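Local coordinates for glycosyl hydrolase (Aspergillus fumigatus, PDB 2X8R), which probably hydrolyses the beta-1,4 linkages between N-acetylmuramic acid and N-acetylglucosamine in bacterial peptidoglycan, as a secreted lysozyme of glycoside hydrolase family 25, at residues A[60-65]-A[75-80]; A[96-101]-A[116-121]. All coordinates share one frame; numbering follows the deposited sequence.

Interaction 1 (A[60-65]-A[75-80]); sequences GYHFAR and AKFFLK
Phe78 lays its ring along the backbone of strand 60-63 and takes the methylene of His62 over one face. CB of His62 lies 3.7 Å from the centroid of the Phe78 ring, 20° off the ring normal, a CH-pi contact displaced toward the rim. With CG opposite the backbone N (chi1 175°), Phe78 reaches from the helix to the strand backbone, where CE1 is 3.3 Å from Tyr61 C and CZ meets Gly60 O near the ring plane at 3.4 Å. Gly60 suits its place because, having no side chain, it lets the edge of the ring come this close to the backbone. The side chains of His62 and Phe78 pass each other in opposite directions, and their rings lie obliquely, planes 51° apart. Histidine fits this buried spot because both its nitrogens are bonded, ND1 to Thr34 OG1 and NE2 to Gln74 OE1, which fixes the turn of the imidazole. At the margin, His62 CE1 approaches the edge of the Phe77 ring. The contact seats helix 71-79 on strand 57-63, the opening of a beta-alpha-beta unit completed by strand 95-97; Thr34 of strand 26-35 touches both phenylalanines, while Leu79 packs on helix 112-130.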
# COMPACT_ATOMS: atom_id res chain seq x y z
N GLY A 60 0.40 -7.07 -2.93
CA GLY A 60 0.16 -7.25 -1.49
C GLY A 60 0.45 -5.98 -0.71
O GLY A 60 1.10 -5.05 -1.24
N TYR A 61 -0.03 -5.91 0.54
CA TYR A 61 0.46 -4.85 1.40
C TYR A 61 0.77 -5.38 2.78
O TYR A 61 0.24 -6.43 3.16
CB TYR A 61 -0.51 -3.64 1.43
CG TYR A 61 -1.82 -3.75 2.23
CD1 TYR A 61 -1.83 -3.57 3.60
CD2 TYR A 61 -3.05 -3.94 1.58
CE1 TYR A 61 -3.04 -3.60 4.33
CE2 TYR A 61 -4.25 -3.94 2.29
CZ TYR A 61 -4.24 -3.77 3.65
OH TYR A 61 -5.44 -3.79 4.39
N HIS A 62 1.67 -4.67 3.47
CA HIS A 62 2.14 -5.01 4.79
C HIS A 62 1.67 -3.96 5.81
O HIS A 62 1.89 -2.77 5.60
CB HIS A 62 3.69 -5.07 4.79
CG HIS A 62 4.25 -5.35 6.14
ND1 HIS A 62 4.18 -6.60 6.71
CD2 HIS A 62 4.78 -4.53 7.09
CE1 HIS A 62 4.69 -6.55 7.93
NE2 HIS A 62 5.05 -5.31 8.18
N PHE A 63 1.04 -4.38 6.90
CA PHE A 63 0.73 -3.41 7.92
C PHE A 63 1.92 -3.29 8.88
O PHE A 63 2.19 -4.21 9.65
CB PHE A 63 -0.53 -3.74 8.70
CG PHE A 63 -0.95 -2.61 9.54
CD1 PHE A 63 -0.47 -2.48 10.84
CD2 PHE A 63 -1.71 -1.59 8.99
CE1 PHE A 63 -0.82 -1.35 11.62
CE2 PHE A 63 -2.02 -0.46 9.75
CZ PHE A 63 -1.58 -0.38 11.07
N ALA A 64 2.59 -2.16 8.85
CA ALA A 64 3.74 -1.96 9.66
C ALA A 64 3.44 -1.90 11.14
O ALA A 64 2.49 -1.33 11.51
CB ALA A 64 4.42 -0.72 9.27
N ARG A 65 4.33 -2.45 11.95
CA ARG A 65 4.32 -2.26 13.39
C ARG A 65 5.76 -1.97 13.81
O ARG A 65 6.48 -2.88 14.23
CB ARG A 65 3.80 -3.51 14.10
CG ARG A 65 2.30 -3.70 13.99
CD ARG A 65 1.65 -3.75 15.37
NE ARG A 65 1.17 -5.09 15.70
CZ ARG A 65 1.05 -5.56 16.94
NH1 ARG A 65 1.38 -4.79 17.97
NH2 ARG A 65 0.60 -6.79 17.15
N ALA A 75 10.05 -6.09 6.07
CA ALA A 75 10.17 -6.25 4.62
C ALA A 75 10.40 -7.71 4.21
O ALA A 75 9.76 -8.20 3.28
CB ALA A 75 11.25 -5.34 4.04
N LYS A 76 11.34 -8.39 4.89
CA LYS A 76 11.65 -9.75 4.55
C LYS A 76 10.44 -10.65 4.80
O LYS A 76 10.18 -11.55 4.01
CB LYS A 76 12.82 -10.27 5.39
CG LYS A 76 14.15 -9.63 4.93
CD LYS A 76 15.32 -10.15 5.73
CE LYS A 76 16.62 -9.95 4.94
NZ LYS A 76 17.85 -9.86 5.80
N PHE A 77 9.71 -10.41 5.89
CA PHE A 77 8.57 -11.23 6.21
C PHE A 77 7.47 -11.04 5.15
O PHE A 77 6.90 -12.03 4.63
CB PHE A 77 8.07 -10.89 7.61
CG PHE A 77 6.82 -11.62 8.02
CD1 PHE A 77 6.76 -13.03 8.04
CD2 PHE A 77 5.70 -10.89 8.44
CE1 PHE A 77 5.57 -13.70 8.44
CE2 PHE A 77 4.52 -11.54 8.86
CZ PHE A 77 4.45 -12.96 8.86
N PHE A 78 7.20 -9.78 4.83
CA PHE A 78 6.24 -9.43 3.77
C PHE A 78 6.61 -10.12 2.44
O PHE A 78 5.76 -10.73 1.76
CB PHE A 78 6.21 -7.89 3.67
CG PHE A 78 5.38 -7.32 2.54
CD1 PHE A 78 4.03 -7.66 2.37
CD2 PHE A 78 5.95 -6.33 1.72
CE1 PHE A 78 3.26 -7.05 1.35
CE2 PHE A 78 5.21 -5.69 0.72
CZ PHE A 78 3.85 -6.03 0.55
N LEU A 79 7.88 -10.02 2.06
CA LEU A 79 8.37 -10.60 0.80
C LEU A 79 8.19 -12.11 0.68
O LEU A 79 7.98 -12.62 -0.43
CB LEU A 79 9.85 -10.26 0.59
CG LEU A 79 10.05 -8.80 0.21
CD1 LEU A 79 11.46 -8.38 0.50
CD2 LEU A 79 9.74 -8.67 -1.28
N LYS A 80 8.24 -12.79 1.82
CA LYS A 80 8.09 -14.27 1.81
C LYS A 80 6.62 -14.70 1.85
O LYS A 80 6.31 -15.90 1.79
CB LYS A 80 8.79 -14.84 3.03
CG LYS A 80 10.30 -14.86 2.93
CD LYS A 80 10.81 -15.30 4.30
CE LYS A 80 12.32 -15.36 4.37
NZ LYS A 80 12.92 -13.97 4.32

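Interaction 2 (A[96-101]-A[116-121]); sequences LDIEYN and VAWIHD
Leu96 and Ile98 meet Trp118 and Ile119 of helix 112-130 in a wholly apolar contact. The two methyls of Leu96 divide the work: CD1 comes to the edge of the indole, 4.1 Å from Trp118 CZ3, while CD2 lies 4.0 Å from Ile119 CG2, the leucine crossing that isoleucine at about a right angle. Ile98 uses its longer branch, its CG1 resting 4.0 Å from Ile119 CD1, and its own CD1 comes obliquely to the same indole corner, 4.4 Å from Trp118 CZ3. Branched aliphatic chains suit these buried places, since each can offer methyl or methylene groups to more than one neighbour.

Strand 95-97 and helix 112-130 belong to a beta-alpha-beta unit that ends in strand 135-138, the repeating element of the TIM-barrel clan to which family 25 belongs; here Leu96 and Ile98 pack against the helix that follows them in the chain. Neither Trp118 nor Ile119 aims its first bond at Leu96 or Ile98; the outer atoms make the contact. In Trp118 the ring stands opposite the backbone N (chi1 -168°), which carries its six-membered part inward, and the indole N-H is satisfied by the carbonyl of Ser69. Ala64 and Pro66 also touch this ring. Farther out, Ile119 touches Trp143 and Thr147 of helix 140-147, and Ile98 touches Trp142 of the same helix. Leu96 is backbone-bonded to Met135 and Tyr137, and Ile98 to Tyr137, while Thr138 OG1 is hydrogen-bonded to the carbonyl of Ile98.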
# COMPACT_ATOMS: atom_id res chain seq x y z
N LEU A 96 3.70 -0.55 1.52
CA LEU A 96 3.88 -0.46 2.97
C LEU A 96 2.78 0.41 3.55
O LEU A 96 2.71 1.59 3.22
CB LEU A 96 5.22 0.17 3.27
CG LEU A 96 5.52 0.52 4.75
CD1 LEU A 96 5.57 -0.72 5.66
CD2 LEU A 96 6.88 1.30 4.84
N ASP A 97 1.94 -0.17 4.40
CA ASP A 97 0.89 0.60 5.09
C ASP A 97 1.48 1.07 6.40
O ASP A 97 1.65 0.28 7.34
CB ASP A 97 -0.34 -0.31 5.27
CG ASP A 97 -1.46 0.33 6.08
OD1 ASP A 97 -1.22 1.34 6.78
OD2 ASP A 97 -2.59 -0.20 5.96
N ILE A 98 1.85 2.33 6.42
CA ILE A 98 2.56 2.90 7.54
C ILE A 98 1.78 4.15 8.07
O ILE A 98 1.87 5.20 7.50
CB ILE A 98 4.03 3.24 7.18
CG1 ILE A 98 4.75 3.92 8.34
CG2 ILE A 98 4.11 4.05 5.93
CD1 ILE A 98 4.98 3.09 9.56
N GLU A 99 0.99 3.92 9.11
CA GLU A 99 0.15 4.93 9.65
C GLU A 99 -0.35 4.51 11.05
O GLU A 99 0.33 3.84 11.72
CB GLU A 99 -0.96 5.34 8.68
CG GLU A 99 -1.57 4.28 7.84
CD GLU A 99 -2.80 3.61 8.49
OE1 GLU A 99 -3.05 2.46 8.15
OE2 GLU A 99 -3.48 4.25 9.26
N TYR A 100 -1.54 4.94 11.41
CA TYR A 100 -1.96 4.95 12.77
C TYR A 100 -1.85 3.60 13.48
O TYR A 100 -2.35 2.65 13.04
CB TYR A 100 -3.34 5.48 12.92
CG TYR A 100 -3.52 6.84 12.29
CD1 TYR A 100 -3.11 8.00 12.91
CD2 TYR A 100 -4.12 6.96 11.08
CE1 TYR A 100 -3.25 9.23 12.31
CE2 TYR A 100 -4.31 8.21 10.49
CZ TYR A 100 -3.87 9.37 11.12
OH TYR A 100 -4.01 10.60 10.55
N ASN A 101 -1.22 3.63 14.62
CA ASN A 101 -1.06 2.44 15.43
C ASN A 101 -2.39 2.01 16.05
O ASN A 101 -2.89 2.70 16.94
CB ASN A 101 -0.05 2.72 16.53
CG ASN A 101 0.25 1.49 17.40
OD1 ASN A 101 -0.16 0.39 17.09
ND2 ASN A 101 1.06 1.68 18.47
N VAL A 116 11.85 7.57 10.65
CA VAL A 116 12.40 7.75 9.31
C VAL A 116 13.39 6.61 8.98
O VAL A 116 13.38 6.03 7.88
CB VAL A 116 12.97 9.16 9.16
CG1 VAL A 116 13.86 9.29 7.89
CG2 VAL A 116 11.78 10.19 9.19
N ALA A 117 14.22 6.24 9.96
CA ALA A 117 15.18 5.16 9.77
C ALA A 117 14.48 3.82 9.52
O ALA A 117 14.88 3.03 8.64
CB ALA A 117 16.12 5.05 11.02
N TRP A 118 13.42 3.57 10.30
CA TRP A 118 12.64 2.33 10.17
C TRP A 118 12.05 2.24 8.74
O TRP A 118 12.23 1.23 8.07
CB TRP A 118 11.51 2.27 11.21
CG TRP A 118 10.87 0.92 11.30
CD1 TRP A 118 11.12 -0.04 12.24
CD2 TRP A 118 9.82 0.40 10.47
NE1 TRP A 118 10.35 -1.16 12.00
CE2 TRP A 118 9.53 -0.91 10.93
CE3 TRP A 118 9.12 0.90 9.36
CZ2 TRP A 118 8.57 -1.73 10.32
CZ3 TRP A 118 8.13 0.08 8.73
CH2 TRP A 118 7.86 -1.22 9.22
N ILE A 119 11.42 3.32 8.29
CA ILE A 119 10.81 3.32 6.94
C ILE A 119 11.87 3.19 5.85
O ILE A 119 11.69 2.42 4.89
CB ILE A 119 9.87 4.57 6.71
CG1 ILE A 119 8.78 4.64 7.78
CG2 ILE A 119 9.20 4.54 5.30
CD1 ILE A 119 8.15 6.05 7.88
N HIS A 120 12.99 3.91 5.99
CA HIS A 120 14.09 3.70 5.05
C HIS A 120 14.56 2.23 5.04
O HIS A 120 14.75 1.63 3.97
CB HIS A 120 15.24 4.66 5.37
CG HIS A 120 15.15 5.98 4.67
ND1 HIS A 120 15.17 7.18 5.34
CD2 HIS A 120 15.06 6.28 3.36
CE1 HIS A 120 15.12 8.17 4.47
NE2 HIS A 120 15.03 7.65 3.26
N ASP A 121 14.69 1.64 6.22
CA ASP A 121 15.11 0.25 6.29
C ASP A 121 14.13 -0.71 5.56
O ASP A 121 14.58 -1.61 4.85
CB ASP A 121 15.30 -0.18 7.73
CG ASP A 121 16.60 0.43 8.36
OD1 ASP A 121 17.37 1.08 7.62
OD2 ASP A 121 16.87 0.23 9.57

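How the interactions relate
Both segments of interaction 1 precede those of interaction 2 in the chain, and the centres of the two contacts lie about 11 Å apart. They belong to successive beta-alpha-beta units: strand 95-97 ends the unit of helix 71-79 and begins that of helix 112-130. Strands 57-63 and 95-97 are parallel neighbours in one sheet, joined by a probable hydrogen bond from Asp97 N to His62 O (2.9 Å); the pairing continues just beyond the first strand, where Ala64 N probably bonds Asp97 O (3.0 Å). Side chains meet too, with Ala64 CB 3.5 Å from Trp118 CH2. The two contacts thus place adjacent helices on adjacent strands, building up one side of the barrel-like fold of the family.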